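Side-chain contacts in EpsJ (Vibrio vulnificus, PDB 2RET), which is a pseudopilin of the type 2 secretion system that pairs with the pseudopilin EpsI and is probably a component of the secretion pseudopilus: residues D29-Q34 against V88-K93; L52-Y57 against E123-R128; S150-L153 against G159-A162. All coordinates share one frame; numbering follows the deposited sequence.

Contact 1 of 3, residues D29-Q34 against V88-K93; sequences DSDFRQ and VGYRIK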
loop_
_atom_site.group_PDB
_atom_site.type_symbol
_atom_site.label_atom_id
_atom_site.label_comp_id
_atom_site.label_asym_id
_atom_site.label_seq_id
_atom_site.Cartn_x
_atom_site.Cartn_y
_atom_site.Cartn_z
ATOM N N ASP B 29 6.147 17.686 -14.298
ATOM C CA ASP B 29 5.121 16.693 -13.980
ATOM C C ASP B 29 5.705 15.700 -13.009
ATOM O O ASP B 29 5.050 15.322 -12.028
ATOM C CB ASP B 29 4.627 15.937 -15.230
ATOM C CG ASP B 29 3.278 16.437 -15.758
ATOM O OD1 ASP B 29 2.502 17.020 -15.013
ATOM O OD2 ASP B 29 2.930 16.163 -16.927
ATOM N N SER B 30 6.934 15.277 -13.275
ATOM C CA SER B 30 7.569 14.269 -12.431
ATOM C C SER B 30 7.718 14.782 -10.998
ATOM O O SER B 30 7.540 14.011 -10.060
ATOM C CB SER B 30 8.925 13.805 -12.997
ATOM O OG SER B 30 9.982 14.778 -12.819
ATOM N N ASP B 31 8.032 16.070 -10.849
ATOM C CA ASP B 31 8.336 16.670 -9.546
ATOM C C ASP B 31 7.074 17.073 -8.779
ATOM O O ASP B 31 6.869 16.670 -7.650
ATOM C CB ASP B 31 9.235 17.906 -9.688
ATOM C CG ASP B 31 10.670 17.577 -10.035
ATOM O OD1 ASP B 31 11.174 16.475 -9.713
ATOM O OD2 ASP B 31 11.335 18.467 -10.627
ATOM N N PHE B 32 6.251 17.893 -9.403
ATOM C CA PHE B 32 5.103 18.452 -8.744
ATOM C C PHE B 32 3.975 17.446 -8.483
ATOM O O PHE B 32 3.136 17.670 -7.582
ATOM C CB PHE B 32 4.592 19.659 -9.510
ATOM C CG PHE B 32 5.461 20.855 -9.385
ATOM C CD1 PHE B 32 5.381 21.658 -8.275
ATOM C CD2 PHE B 32 6.327 21.212 -10.405
ATOM C CE1 PHE B 32 6.184 22.778 -8.156
ATOM C CE2 PHE B 32 7.161 22.309 -10.274
ATOM C CZ PHE B 32 7.082 23.101 -9.143
ATOM N N ARG B 33 3.929 16.360 -9.247
ATOM C CA ARG B 33 2.979 15.304 -8.952
ATOM C C ARG B 33 3.446 14.352 -7.821
ATOM O O ARG B 33 2.646 13.551 -7.330
ATOM C CB ARG B 33 2.639 14.499 -10.207
ATOM C CG ARG B 33 1.840 15.244 -11.248
ATOM C CD ARG B 33 1.736 14.341 -12.434
ATOM N NE ARG B 33 1.065 14.847 -13.626
ATOM C CZ ARG B 33 -0.238 14.727 -13.886
ATOM N NH1 ARG B 33 -1.074 14.162 -13.033
ATOM N NH2 ARG B 33 -0.705 15.172 -15.043
ATOM N N GLN B 34 4.716 14.428 -7.439
ATOM C CA GLN B 34 5.293 13.537 -6.448
ATOM C C GLN B 34 5.811 14.294 -5.215
ATOM O O GLN B 34 6.759 13.856 -4.547
ATOM C CB GLN B 34 6.389 12.677 -7.100
ATOM C CG GLN B 34 5.816 11.830 -8.260
ATOM C CD GLN B 34 6.480 10.523 -8.396
ATOM O OE1 GLN B 34 5.965 9.473 -7.960
ATOM N NE2 GLN B 34 7.645 10.547 -8.996
ATOM N N VAL B 88 13.892 18.916 -4.383
ATOM C CA VAL B 88 13.997 19.623 -5.657
ATOM C C VAL B 88 13.574 21.114 -5.480
ATOM O O VAL B 88 12.810 21.448 -4.605
ATOM C CB VAL B 88 13.112 18.984 -6.765
ATOM C CG1 VAL B 88 13.434 17.508 -6.927
ATOM C CG2 VAL B 88 11.638 19.218 -6.474
ATOM N N GLY B 89 14.096 21.992 -6.311
ATOM C CA GLY B 89 13.568 23.343 -6.402
ATOM C C GLY B 89 13.602 23.925 -7.797
ATOM O O GLY B 89 14.165 23.362 -8.693
ATOM N N TYR B 90 12.936 25.057 -7.984
ATOM C CA TYR B 90 12.914 25.733 -9.287
ATOM C C TYR B 90 13.233 27.208 -9.031
ATOM O O TYR B 90 12.884 27.763 -7.983
ATOM C CB TYR B 90 11.541 25.576 -9.984
ATOM C CG TYR B 90 11.272 24.190 -10.530
ATOM C CD1 TYR B 90 10.928 23.128 -9.700
ATOM C CD2 TYR B 90 11.412 23.926 -11.886
ATOM C CE1 TYR B 90 10.720 21.855 -10.228
ATOM C CE2 TYR B 90 11.205 22.684 -12.390
ATOM C CZ TYR B 90 10.856 21.655 -11.568
ATOM O OH TYR B 90 10.647 20.433 -12.142
ATOM N N ARG B 91 13.922 27.810 -9.972
ATOM C CA ARG B 91 14.247 29.229 -9.894
ATOM C C ARG B 91 14.454 29.775 -11.286
ATOM O O ARG B 91 14.602 28.996 -12.246
ATOM C CB ARG B 91 15.528 29.407 -9.091
ATOM C CG ARG B 91 16.688 28.732 -9.727
ATOM C CD ARG B 91 17.944 29.014 -9.040
ATOM N NE ARG B 91 19.074 28.630 -9.876
ATOM C CZ ARG B 91 20.225 28.158 -9.401
ATOM N NH1 ARG B 91 20.413 28.004 -8.093
ATOM N NH2 ARG B 91 21.200 27.832 -10.235
ATOM N N ILE B 92 14.495 31.098 -11.402
ATOM C CA ILE B 92 14.864 31.755 -12.652
ATOM C C ILE B 92 16.273 32.332 -12.515
ATOM O O ILE B 92 16.582 33.021 -11.545
ATOM C CB ILE B 92 13.872 32.895 -13.068
ATOM C CG1 ILE B 92 12.421 32.382 -13.133
ATOM C CG2 ILE B 92 14.301 33.573 -14.424
ATOM C CD1 ILE B 92 12.137 31.433 -14.262
ATOM N N LYS B 93 17.121 32.032 -13.488
ATOM C CA LYS B 93 18.417 32.680 -13.619
ATOM C C LYS B 93 18.592 33.175 -15.031
ATOM O O LYS B 93 18.650 32.380 -15.954
ATOM C CB LYS B 93 19.535 31.726 -13.274
ATOM C CG LYS B 93 19.866 31.748 -11.819
ATOM C CD LYS B 93 20.687 32.974 -11.502
ATOM C CE LYS B 93 20.208 33.596 -10.232
ATOM N NZ LYS B 93 20.787 34.945 -9.986
#
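In the compact part of the contact Tyr90, reaching from strand 79-93 to the last turn of helix 10-32, donates its hydroxyl hydrogen to Asp31 and lays its ring against Phe32. The hydrogen bond from Tyr90 OH to Asp31 OD2 is short at 2.6 Å; it meets the anti side of OD2, 17° out of the carboxylate plane, while the planes of the carboxylate and the ring stand 71° apart. Phe32 comes over one face of the tyrosine, with CE2 3.6 Å from Tyr90 CE1; the two rings meet obliquely. With CG anti to its own carbonyl carbon (chi1 -73°), Phe32 carries the far end of its ring toward the strand although its CB sets off along another course. Val88 adds a methyl, CG1, 3.7 Å from Asp31 OD1. A tyrosine suits this place because its ring is apolar enough for the core while its hydroxyl can serve a buried acid.

The looser side lies at Asp29, which points away from the strand, and Arg33, well removed from it, both partly exposed. There, within segment 29-34, Arg33 NE makes a salt bridge to Asp29 OD1 (3.0 Å), meeting it from above the carboxylate plane, and Trp73 of the second EpsJ subunit packs nearby.

Asp31 OD1 also forms salt bridges with Arg70 and Arg99; two guanidinium groups and a hydroxyl donor would be expected to stabilise the ionised acid inside the core.

Contact 2 of 3, residues L52-Y57 against E123-R128; sequences LHWADY and EELNVR
Trp54, on strand 49-56, lays its indole across Val127 of strand 122-130, joining the two antiparallel sheets that make up the beta portion of this pseudopilin, whose long N-terminal helix belongs to the type IV pilin-like fold. These strands are not hydrogen-bonded neighbours: the axes of segments 52-56 and 123-128 approach to 9.1 Å, with 134° between their N-to-C directions, and an indole is large enough to bridge that separation.

One face of the six-membered ring receives Val127. Its CB stands 3.8 Å from the centroid of the Trp54 six-membered ring and only 11° off the ring normal, a CH-pi contact nearly centred on that ring. The methyl CG2 follows, 3.7 Å from Trp54 CZ3. A beta-branched valine suits the place, since its branch point lies close to the backbone and offers a compact apolar surface to a flat partner. With CG anti to the backbone N of Trp54, chi1 (173°) sends the indole toward the opposing strand, and chi2 turns its benzo end onto Val127.

Leu125 O lies at the edge of the ring, near the indole plane and 3.7 Å from CH2 of Trp54, while the leucine methyl CD2 comes to 4.1 Å from Trp54 CZ3. Asn126 starts away from the tryptophan, but its amide end returns far enough for OD1 to approach CZ2. Beyond these segments Phe129 meets the indole edge-to-face, and Trp54 NE1 makes a weak hydrogen bond to Asn137 O. Closest of all is the backbone: Val127 N lies 3.4 Å from Trp54 CH2.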
loop_
_atom_site.group_PDB
_atom_site.type_symbol
_atom_site.label_atom_id
_atom_site.label_comp_id
_atom_site.label_asym_id
_atom_site.label_seq_id
_atom_site.Cartn_x
_atom_site.Cartn_y
_atom_site.Cartn_z
ATOM N N LEU B 52 6.702 23.499 2.164
ATOM C CA LEU B 52 6.921 24.174 0.860
ATOM C C LEU B 52 7.612 25.515 1.108
ATOM O O LEU B 52 7.148 26.307 1.915
ATOM C CB LEU B 52 5.623 24.468 0.087
ATOM C CG LEU B 52 4.751 23.348 -0.515
ATOM C CD1 LEU B 52 3.289 23.824 -0.636
ATOM C CD2 LEU B 52 5.256 22.883 -1.856
ATOM N N HIS B 53 8.715 25.743 0.406
ATOM C CA HIS B 53 9.459 26.975 0.505
ATOM C C HIS B 53 9.149 27.748 -0.776
ATOM O O HIS B 53 9.232 27.218 -1.861
ATOM C CB HIS B 53 10.979 26.718 0.628
ATOM C CG HIS B 53 11.353 25.749 1.707
ATOM N ND1 HIS B 53 11.841 26.147 2.939
ATOM C CD2 HIS B 53 11.310 24.398 1.736
ATOM C CE1 HIS B 53 12.089 25.077 3.668
ATOM N NE2 HIS B 53 11.777 24.004 2.958
ATOM N N TRP B 54 8.791 29.004 -0.605
ATOM C CA TRP B 54 8.262 29.837 -1.681
ATOM C C TRP B 54 8.542 31.301 -1.332
ATOM O O TRP B 54 7.911 31.864 -0.449
ATOM C CB TRP B 54 6.760 29.618 -1.885
ATOM C CG TRP B 54 6.126 30.591 -2.874
ATOM C CD1 TRP B 54 5.143 31.526 -2.604
ATOM C CD2 TRP B 54 6.407 30.713 -4.266
ATOM N NE1 TRP B 54 4.814 32.216 -3.750
ATOM C CE2 TRP B 54 5.576 31.735 -4.781
ATOM C CE3 TRP B 54 7.294 30.074 -5.129
ATOM C CZ2 TRP B 54 5.619 32.127 -6.100
ATOM C CZ3 TRP B 54 7.319 30.439 -6.441
ATOM C CH2 TRP B 54 6.487 31.457 -6.927
ATOM N N ALA B 55 9.524 31.893 -1.998
ATOM C CA ALA B 55 9.927 33.275 -1.659
ATOM C C ALA B 55 10.699 33.890 -2.781
ATOM O O ALA B 55 11.295 33.189 -3.588
ATOM C CB ALA B 55 10.760 33.312 -0.366
ATOM N N ASP B 56 10.664 35.218 -2.836
ATOM C CA ASP B 56 11.537 35.982 -3.716
ATOM C C ASP B 56 12.977 35.605 -3.410
ATOM O O ASP B 56 13.355 35.475 -2.245
ATOM C CB ASP B 56 11.335 37.477 -3.508
ATOM C CG ASP B 56 10.129 38.025 -4.260
ATOM O OD1 ASP B 56 9.690 37.479 -5.293
ATOM O OD2 ASP B 56 9.594 39.029 -3.811
ATOM N N TYR B 57 13.766 35.394 -4.459
ATOM C CA TYR B 57 15.198 35.154 -4.327
ATOM C C TYR B 57 15.576 33.801 -3.659
ATOM O O TYR B 57 16.755 33.553 -3.441
ATOM C CB TYR B 57 15.903 36.349 -3.668
ATOM C CG TYR B 57 15.297 37.672 -4.081
ATOM C CD1 TYR B 57 14.850 38.585 -3.127
ATOM C CD2 TYR B 57 15.119 37.999 -5.424
ATOM C CE1 TYR B 57 14.260 39.801 -3.498
ATOM C CE2 TYR B 57 14.518 39.204 -5.799
ATOM C CZ TYR B 57 14.094 40.098 -4.825
ATOM O OH TYR B 57 13.495 41.280 -5.174
ATOM N N GLU B 123 10.373 34.404 -18.194
ATOM C CA GLU B 123 10.529 35.649 -17.474
ATOM C C GLU B 123 10.201 35.488 -15.988
ATOM O O GLU B 123 10.889 36.049 -15.114
ATOM C CB GLU B 123 9.638 36.725 -18.103
ATOM C CG GLU B 123 10.136 37.183 -19.492
ATOM C CD GLU B 123 9.093 37.935 -20.299
ATOM O OE1 GLU B 123 7.951 38.107 -19.817
ATOM O OE2 GLU B 123 9.428 38.366 -21.425
ATOM N N GLU B 124 9.170 34.701 -15.703
ATOM C CA GLU B 124 8.576 34.664 -14.376
ATOM C C GLU B 124 8.171 33.240 -14.075
ATOM O O GLU B 124 7.900 32.448 -14.990
ATOM C CB GLU B 124 7.355 35.607 -14.289
ATOM C CG GLU B 124 6.925 35.911 -12.855
ATOM C CD GLU B 124 5.695 36.805 -12.751
ATOM O OE1 GLU B 124 5.571 37.780 -13.548
ATOM O OE2 GLU B 124 4.858 36.541 -11.845
ATOM N N LEU B 125 8.241 32.951 -12.777
ATOM C CA LEU B 125 7.693 31.818 -12.111
ATOM C C LEU B 125 6.708 32.346 -11.065
ATOM O O LEU B 125 7.085 33.101 -10.217
ATOM C CB LEU B 125 8.829 31.028 -11.419
ATOM C CG LEU B 125 8.425 29.888 -10.466
ATOM C CD1 LEU B 125 7.689 28.806 -11.228
ATOM C CD2 LEU B 125 9.629 29.311 -9.680
ATOM N N ASN B 126 5.453 31.931 -11.152
ATOM C CA ASN B 126 4.467 32.186 -10.114
ATOM C C ASN B 126 3.700 30.921 -9.681
ATOM O O ASN B 126 3.241 30.156 -10.497
ATOM C CB ASN B 126 3.462 33.226 -10.573
ATOM C CG ASN B 126 2.611 33.751 -9.421
ATOM O OD1 ASN B 126 3.123 34.169 -8.364
ATOM N ND2 ASN B 126 1.305 33.714 -9.612
ATOM N N VAL B 127 3.535 30.754 -8.384
ATOM C CA VAL B 127 2.891 29.583 -7.811
ATOM C C VAL B 127 1.799 30.029 -6.862
ATOM O O VAL B 127 1.982 30.980 -6.099
ATOM C CB VAL B 127 3.897 28.656 -7.095
ATOM C CG1 VAL B 127 3.164 27.440 -6.490
ATOM C CG2 VAL B 127 4.997 28.126 -8.088
ATOM N N ARG B 128 0.651 29.353 -6.952
ATOM C CA ARG B 128 -0.497 29.593 -6.096
ATOM C C ARG B 128 -0.935 28.292 -5.471
ATOM O O ARG B 128 -0.735 27.231 -6.018
ATOM C CB ARG B 128 -1.622 30.210 -6.873
ATOM C CG ARG B 128 -1.352 31.644 -7.252
ATOM C CD ARG B 128 -2.109 32.013 -8.489
ATOM N NE ARG B 128 -3.416 32.535 -8.153
ATOM C CZ ARG B 128 -4.589 32.081 -8.593
ATOM N NH1 ARG B 128 -4.690 31.041 -9.431
ATOM N NH2 ARG B 128 -5.695 32.688 -8.169
#

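Contact 3 of 3, residues S150-L153 against G159-A162; sequences SVEL and GKIA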
loop_
_atom_site.group_PDB
_atom_site.type_symbol
_atom_site.label_atom_id
_atom_site.label_comp_id
_atom_site.label_asym_id
_atom_site.label_seq_id
_atom_site.Cartn_x
_atom_site.Cartn_y
_atom_site.Cartn_z
ATOM N N SER B 150 -0.781 25.387 -8.395
ATOM C CA SER B 150 -0.807 25.862 -9.778
ATOM C C SER B 150 0.547 26.526 -9.996
ATOM O O SER B 150 0.906 27.457 -9.293
ATOM C CB SER B 150 -1.939 26.902 -10.012
ATOM O OG SER B 150 -1.938 27.404 -11.367
ATOM N N VAL B 151 1.283 26.005 -10.963
ATOM C CA VAL B 151 2.572 26.518 -11.355
ATOM C C VAL B 151 2.386 27.233 -12.684
ATOM O O VAL B 151 2.015 26.620 -13.666
ATOM C CB VAL B 151 3.614 25.372 -11.443
ATOM C CG1 VAL B 151 5.004 25.948 -11.867
ATOM C CG2 VAL B 151 3.692 24.660 -10.076
ATOM N N GLU B 152 2.622 28.549 -12.682
ATOM C CA GLU B 152 2.548 29.359 -13.880
ATOM C C GLU B 152 3.913 29.897 -14.332
ATOM O O GLU B 152 4.640 30.463 -13.567
ATOM C CB GLU B 152 1.587 30.521 -13.653
ATOM C CG GLU B 152 1.370 31.365 -14.902
ATOM C CD GLU B 152 0.420 32.498 -14.635
ATOM O OE1 GLU B 152 0.841 33.478 -13.952
ATOM O OE2 GLU B 152 -0.747 32.374 -15.096
ATOM N N LEU B 153 4.215 29.712 -15.616
ATOM C CA LEU B 153 5.406 30.259 -16.277
ATOM C C LEU B 153 4.980 31.317 -17.276
ATOM O O LEU B 153 3.987 31.162 -17.955
ATOM C CB LEU B 153 6.155 29.149 -17.026
ATOM C CG LEU B 153 6.527 27.913 -16.189
ATOM C CD1 LEU B 153 7.145 26.845 -17.061
ATOM C CD2 LEU B 153 7.483 28.344 -15.109
ATOM N N GLY B 159 3.898 33.542 -23.788
ATOM C CA GLY B 159 3.191 34.198 -22.679
ATOM C C GLY B 159 2.990 33.250 -21.491
ATOM O O GLY B 159 3.784 32.326 -21.262
ATOM N N LYS B 160 1.894 33.454 -20.775
ATOM C CA LYS B 160 1.568 32.626 -19.611
ATOM C C LYS B 160 1.027 31.239 -19.951
ATOM O O LYS B 160 0.085 31.084 -20.735
ATOM C CB LYS B 160 0.581 33.361 -18.710
ATOM C CG LYS B 160 1.134 34.654 -18.144
ATOM C CD LYS B 160 0.139 35.354 -17.236
ATOM C CE LYS B 160 0.627 36.751 -16.863
ATOM N NZ LYS B 160 1.873 36.665 -16.017
ATOM N N ILE B 161 1.635 30.222 -19.344
ATOM C CA ILE B 161 1.084 28.854 -19.350
ATOM C C ILE B 161 1.128 28.362 -17.886
ATOM O O ILE B 161 2.025 28.724 -17.140
ATOM C CB ILE B 161 1.871 27.916 -20.307
ATOM C CG1 ILE B 161 3.335 27.725 -19.842
ATOM C CG2 ILE B 161 1.926 28.489 -21.693
ATOM C CD1 ILE B 161 4.109 26.557 -20.493
ATOM N N ALA B 162 0.184 27.510 -17.507
ATOM C CA ALA B 162 0.032 27.066 -16.138
ATOM C C ALA B 162 -0.301 25.575 -16.072
ATOM O O ALA B 162 -1.014 25.057 -16.946
ATOM C CB ALA B 162 -1.059 27.875 -15.442
#
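Glu152 extends across to Lys160 with CG anti to its backbone N (chi1 -176°) and the next bond equally straight, while Lys160 runs out extended and bends only at its last torsion (chi4 -66°). The two chains pass at a slant, so that most of their contact is made along the lysine methylenes: Glu152 OE2 lies 3.8 Å from Lys160 CD. The charged ends stay further apart than in a close ion pair, with Glu152 OE1 3.9 Å from Lys160 NZ, a long salt bridge. Both residues suit a face where solvent reaches, because a flexible aliphatic stem can lie along the sheet while its charge remains near water. Lys160 NZ also has a weak hydrogen bond to Thr154.

Ala162 stands beside Glu152 on that same face, in a non-hydrogen-bonded pair. Their CB atoms are 4.1 Å apart, and the small methyl of Ala162 leaves the glutamate stem able to lie near the neighbouring strand, Glu152 CG being 3.5 Å from Ile161 O.

The two segments form part of the antiparallel beta hairpin of strands 148-155 and 159-166. Leu153 and Ile161 make its hydrogen-bonded pair here, each giving its N-H to the other's carbonyl: Leu153 N to Ile161 O is 2.8 Å, and Ile161 N to Leu153 O is 2.9 Å, both fairly straight. Their side chains lie on the other face of the sheet, turned to helix 10-32, where Leu153 packs on Met28 and Ile161 on Leu21. Branched aliphatic residues fit this buried side between sheet and helix. Strand 159-166 is the outermost strand of this sheet within the chain, and EpsI meets it there: backbone hydrogen bonds join EpsI to Lys160, Met19 of EpsI packs on Ile161, and Asn23 ND2 of EpsI bonds Ala162 O.

How the contacts relate
From the N terminus, helix 10-32 leads into the first segment of contact 1, which closes a long loop when strand 79-93 returns to it. Contact 2 opens within that loop, at residues 52-57, but closes beyond it at 123-128, so contacts 1 and 2 cross along the chain. Contact 3 follows both in series and closes the short hairpin 150-153 with 159-162. Contact 1 ties the helix to the larger sheet, contact 2 joins that sheet to the smaller one, and contact 3 lies within the smaller. Leu125 packs against Tyr90, Ile92 and Leu153, and Phe32 touches Val151, so the buried parts of the three contacts adjoin.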